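Local coordinates for protein alpha-ketoglutarate-dependent 2,4-dichlorophenoxyacetate dioxygenase (Bradyrhizobium diazoefficiens, PDB 5BKE) that probably acts as a 2-oxoglutarate-dependent dioxygenase of the TfdA family that degrades aryloxyalkanoate herbicides, and binds manganese and N-oxalylglycine at one site, at residues Glu161-Tyr173 against Lys188-Arg200. Numbering follows the deposited sequence.
Sequences EIEDLVCEHSLMY and KQMFKPVLQRLVR
Cys-167 and His-169 pair with Gln-196 and Val-194 as the hydrogen-bonded pairs of an antiparallel ladder between strands 166-169 and 194-201, the central pair of a four-stranded sheet in this TauD/TfdA-type domain. Reciprocal backbone bonds close each pair, Cys-167 N lying 2.8 Å from Gln-196 O. On one face, Gln-196 runs across the imidazole of His-169. Its CB meets CD2 and NE2 of the ring, and CG settles over the ring face in a CH-pi contact, 3.9 Å from the centroid. The chain then bends (chi2 -81°), leaving the amide plane 84° from the ring; at its tip OE1 bonds to Thr-288 OG1 and NE2 to Ser-119 O. Ser-119 also bonds ND1 of His-169 through its hydroxyl, while water 3 joins NE2 to Arg-197 O, so both ring nitrogens are engaged. On the same face as the ring, Cys-167 SG packs on Leu-198 CD1, and both residues lie against Leu-231 of helix 224-238. On the other face Leu-195 touches both Val-166 CG1 and Glu-168 CG.

Past the ladder, Ser-170 OG, lying anti to the backbone N (chi1 174°), donates to Phe-191 O at 2.7 Å and, as N-cap, accepts from Met-172 N at 3.0 Å. With an alanine in place of Ser-170, Phe-191 O is likely to lose this donor and the helix start its capping bond. Leu-171 CD1 meets Phe-191 CE1 at 3.7 Å; the Leu-171 side chain is about 9 Å from the bound manganese ion.

At the far end Arg-197 folds back on the turn 162-165. Glu-163 OE2, 3.6 Å from Arg-197 NH2, makes a long salt bridge, its OE1 being paired with Lys-208. Arg-197 NH2 donates in the guanidinium plane to Glu-163 O at 2.9 Å, and water 1 links Arg-197 NE to Leu-165 O.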
# COMPACT_ATOMS: atom_id res chain seq x y z
N GLU C 161 16.11 -15.14 19.68
CA GLU C 161 16.57 -15.91 20.84
C GLU C 161 17.08 -17.31 20.44
O GLU C 161 18.16 -17.72 20.86
CB GLU C 161 15.45 -16.01 21.91
CG GLU C 161 15.75 -16.93 23.11
CD GLU C 161 14.54 -17.22 24.00
OE1 GLU C 161 13.37 -16.99 23.59
OE2 GLU C 161 14.77 -17.69 25.14
N ILE C 162 16.31 -18.00 19.60
CA ILE C 162 16.58 -19.40 19.26
C ILE C 162 17.58 -19.65 18.12
O ILE C 162 18.10 -20.76 17.98
CB ILE C 162 15.26 -20.20 19.03
CG1 ILE C 162 14.52 -19.71 17.77
CG2 ILE C 162 14.38 -20.17 20.29
CD1 ILE C 162 13.35 -20.57 17.35
N GLU C 163 17.88 -18.60 17.34
CA GLU C 163 18.62 -18.73 16.07
C GLU C 163 19.88 -19.62 16.12
O GLU C 163 20.05 -20.48 15.25
CB GLU C 163 18.93 -17.33 15.47
CG GLU C 163 19.74 -17.30 14.17
CD GLU C 163 19.05 -17.94 12.97
OE1 GLU C 163 17.82 -17.80 12.81
OE2 GLU C 163 19.76 -18.58 12.15
N ASP C 164 20.72 -19.42 17.13
CA ASP C 164 22.02 -20.12 17.20
C ASP C 164 22.07 -21.21 18.27
O ASP C 164 23.13 -21.80 18.50
CB ASP C 164 23.16 -19.11 17.40
CG ASP C 164 23.30 -18.14 16.23
OD1 ASP C 164 23.62 -18.58 15.11
OD2 ASP C 164 23.06 -16.93 16.43
N LEU C 165 20.93 -21.50 18.89
CA LEU C 165 20.87 -22.53 19.93
C LEU C 165 21.11 -23.95 19.40
O LEU C 165 20.72 -24.30 18.28
CB LEU C 165 19.56 -22.42 20.72
CG LEU C 165 19.32 -21.14 21.53
CD1 LEU C 165 18.01 -21.24 22.30
CD2 LEU C 165 20.48 -20.80 22.47
N VAL C 166 21.78 -24.76 20.22
CA VAL C 166 22.11 -26.14 19.89
C VAL C 166 21.49 -27.08 20.94
O VAL C 166 21.60 -26.83 22.15
CB VAL C 166 23.65 -26.34 19.75
CG1 VAL C 166 24.02 -27.80 19.53
CG2 VAL C 166 24.21 -25.52 18.60
N CYS C 167 20.85 -28.15 20.46
CA CYS C 167 20.26 -29.18 21.32
C CYS C 167 21.10 -30.46 21.34
O CYS C 167 21.72 -30.81 20.33
CB CYS C 167 18.84 -29.52 20.87
SG CYS C 167 17.67 -28.14 20.80
N GLU C 168 21.10 -31.15 22.47
CA GLU C 168 21.69 -32.49 22.60
C GLU C 168 20.60 -33.55 22.45
O GLU C 168 19.65 -33.60 23.24
CB GLU C 168 22.41 -32.64 23.95
CG GLU C 168 23.57 -31.67 24.11
CD GLU C 168 24.52 -31.98 25.26
OE1 GLU C 168 24.49 -33.11 25.82
OE2 GLU C 168 25.32 -31.08 25.60
N HIS C 169 20.74 -34.38 21.42
CA HIS C 169 19.76 -35.43 21.13
C HIS C 169 20.32 -36.81 21.51
O HIS C 169 21.45 -37.15 21.15
CB HIS C 169 19.42 -35.47 19.65
CG HIS C 169 18.66 -34.29 19.15
ND1 HIS C 169 17.39 -34.40 18.60
CD2 HIS C 169 19.00 -32.98 19.04
CE1 HIS C 169 16.99 -33.21 18.19
NE2 HIS C 169 17.95 -32.33 18.44
N SER C 170 19.49 -37.59 22.21
CA SER C 170 19.80 -38.97 22.56
C SER C 170 18.52 -39.77 22.76
O SER C 170 17.54 -39.25 23.33
CB SER C 170 20.63 -39.02 23.84
OG SER C 170 20.83 -40.35 24.27
N LEU C 171 18.54 -41.04 22.34
CA LEU C 171 17.48 -42.00 22.68
C LEU C 171 17.25 -42.12 24.19
O LEU C 171 16.14 -42.42 24.63
CB LEU C 171 17.73 -43.37 22.07
CG LEU C 171 17.33 -43.53 20.60
CD1 LEU C 171 18.08 -44.66 19.92
CD2 LEU C 171 15.82 -43.70 20.44
N MET C 172 18.29 -41.85 24.98
CA MET C 172 18.19 -41.85 26.44
C MET C 172 17.31 -40.73 26.99
O MET C 172 16.72 -40.87 28.07
CB MET C 172 19.58 -41.80 27.08
CG MET C 172 20.50 -42.97 26.72
SD MET C 172 22.02 -43.04 27.72
CE MET C 172 23.03 -41.74 27.01
N TYR C 173 17.21 -39.61 26.27
CA TYR C 173 16.35 -38.49 26.68
C TYR C 173 14.86 -38.77 26.43
O TYR C 173 14.03 -38.55 27.32
CB TYR C 173 16.75 -37.18 26.01
CG TYR C 173 18.01 -36.52 26.54
CD1 TYR C 173 18.16 -36.24 27.90
CD2 TYR C 173 19.03 -36.11 25.66
CE1 TYR C 173 19.30 -35.60 28.38
CE2 TYR C 173 20.17 -35.47 26.13
CZ TYR C 173 20.31 -35.22 27.49
OH TYR C 173 21.44 -34.58 27.97
N LYS C 188 24.84 -46.94 26.77
CA LYS C 188 25.27 -45.59 27.16
C LYS C 188 26.32 -45.00 26.21
O LYS C 188 26.42 -43.78 26.06
CB LYS C 188 25.82 -45.58 28.59
CG LYS C 188 24.76 -45.58 29.66
CD LYS C 188 25.32 -45.19 31.03
CE LYS C 188 25.24 -43.69 31.28
NZ LYS C 188 25.59 -43.34 32.68
N GLN C 189 27.08 -45.89 25.57
CA GLN C 189 28.07 -45.50 24.58
C GLN C 189 27.44 -45.46 23.19
O GLN C 189 27.77 -44.58 22.39
CB GLN C 189 29.29 -46.44 24.62
CG GLN C 189 30.08 -46.41 25.93
CD GLN C 189 30.71 -45.06 26.24
OE1 GLN C 189 31.41 -44.47 25.40
NE2 GLN C 189 30.48 -44.55 27.45
N MET C 190 26.54 -46.40 22.91
CA MET C 190 25.79 -46.46 21.64
C MET C 190 24.82 -45.29 21.48
O MET C 190 24.60 -44.82 20.35
CB MET C 190 25.03 -47.78 21.52
CG MET C 190 24.83 -48.29 20.11
SD MET C 190 23.96 -49.87 20.07
CE MET C 190 25.30 -51.01 20.37
N PHE C 191 24.25 -44.84 22.60
CA PHE C 191 23.28 -43.73 22.61
C PHE C 191 23.88 -42.42 23.13
O PHE C 191 23.16 -41.57 23.67
CB PHE C 191 22.02 -44.09 23.42
CG PHE C 191 21.35 -45.37 23.02
CD1 PHE C 191 21.28 -45.78 21.67
CD2 PHE C 191 20.73 -46.17 23.99
CE1 PHE C 191 20.65 -46.97 21.32
CE2 PHE C 191 20.09 -47.35 23.64
CZ PHE C 191 20.05 -47.76 22.30
N LYS C 192 25.19 -42.26 22.96
CA LYS C 192 25.91 -41.05 23.35
C LYS C 192 25.30 -39.83 22.62
O LYS C 192 25.16 -39.88 21.39
CB LYS C 192 27.39 -41.22 23.01
CG LYS C 192 28.32 -40.10 23.43
CD LYS C 192 29.67 -40.29 22.75
CE LYS C 192 30.35 -38.96 22.45
NZ LYS C 192 30.95 -38.34 23.67
N PRO C 193 24.91 -38.77 23.37
CA PRO C 193 24.25 -37.57 22.83
C PRO C 193 24.99 -36.88 21.68
O PRO C 193 26.22 -36.78 21.71
CB PRO C 193 24.19 -36.64 24.04
CG PRO C 193 24.09 -37.57 25.19
CD PRO C 193 25.00 -38.71 24.84
N VAL C 194 24.24 -36.46 20.66
CA VAL C 194 24.76 -35.68 19.53
C VAL C 194 24.18 -34.26 19.51
O VAL C 194 23.11 -34.00 20.08
CB VAL C 194 24.55 -36.38 18.15
CG1 VAL C 194 25.11 -37.79 18.15
CG2 VAL C 194 23.08 -36.36 17.74
N LEU C 195 24.90 -33.36 18.85
CA LEU C 195 24.50 -31.96 18.74
C LEU C 195 23.71 -31.73 17.46
O LEU C 195 24.05 -32.30 16.42
CB LEU C 195 25.72 -31.02 18.80
CG LEU C 195 26.64 -31.03 20.04
CD1 LEU C 195 27.78 -30.03 19.88
CD2 LEU C 195 25.89 -30.79 21.35
N GLN C 196 22.64 -30.94 17.56
CA GLN C 196 21.85 -30.51 16.41
C GLN C 196 21.40 -29.08 16.64
O GLN C 196 21.08 -28.70 17.77
CB GLN C 196 20.60 -31.38 16.18
CG GLN C 196 20.81 -32.89 16.10
CD GLN C 196 21.28 -33.41 14.74
OE1 GLN C 196 21.49 -32.64 13.80
NE2 GLN C 196 21.45 -34.72 14.65
N ARG C 197 21.37 -28.30 15.57
CA ARG C 197 20.78 -26.95 15.58
C ARG C 197 19.29 -27.03 15.93
O ARG C 197 18.60 -27.94 15.47
CB ARG C 197 20.92 -26.29 14.22
CG ARG C 197 22.34 -25.96 13.78
CD ARG C 197 22.90 -24.73 14.48
NE ARG C 197 22.12 -23.51 14.24
CZ ARG C 197 22.25 -22.71 13.18
NH1 ARG C 197 23.13 -23.00 12.24
NH2 ARG C 197 21.49 -21.63 13.06
N LEU C 198 18.83 -26.08 16.75
CA LEU C 198 17.40 -25.92 17.03
C LEU C 198 16.68 -25.36 15.81
O LEU C 198 15.51 -25.68 15.58
CB LEU C 198 17.20 -25.01 18.25
CG LEU C 198 15.79 -24.75 18.81
CD1 LEU C 198 15.03 -26.03 19.13
CD2 LEU C 198 15.84 -23.84 20.04
N VAL C 199 17.37 -24.53 15.04
CA VAL C 199 16.81 -23.92 13.83
C VAL C 199 17.61 -24.41 12.62
O VAL C 199 18.83 -24.21 12.55
CB VAL C 199 16.81 -22.38 13.91
CG1 VAL C 199 16.22 -21.78 12.63
CG2 VAL C 199 16.02 -21.91 15.13
N ARG C 200 16.91 -25.05 11.69
CA ARG C 200 17.56 -25.61 10.51
C ARG C 200 17.05 -24.99 9.21
O ARG C 200 15.95 -24.43 9.18
CB ARG C 200 17.51 -27.14 10.51
CG ARG C 200 16.14 -27.77 10.27
CD ARG C 200 16.14 -29.26 10.58
NE ARG C 200 17.05 -30.06 9.75
CZ ARG C 200 17.19 -31.38 9.83
NH1 ARG C 200 16.47 -32.08 10.70
NH2 ARG C 200 18.04 -32.03 9.03
O HOH W 1 19.95 -23.16 15.83
O HOH W 2 22.53 -18.63 12.41
O HOH W 3 17.55 -29.61 17.41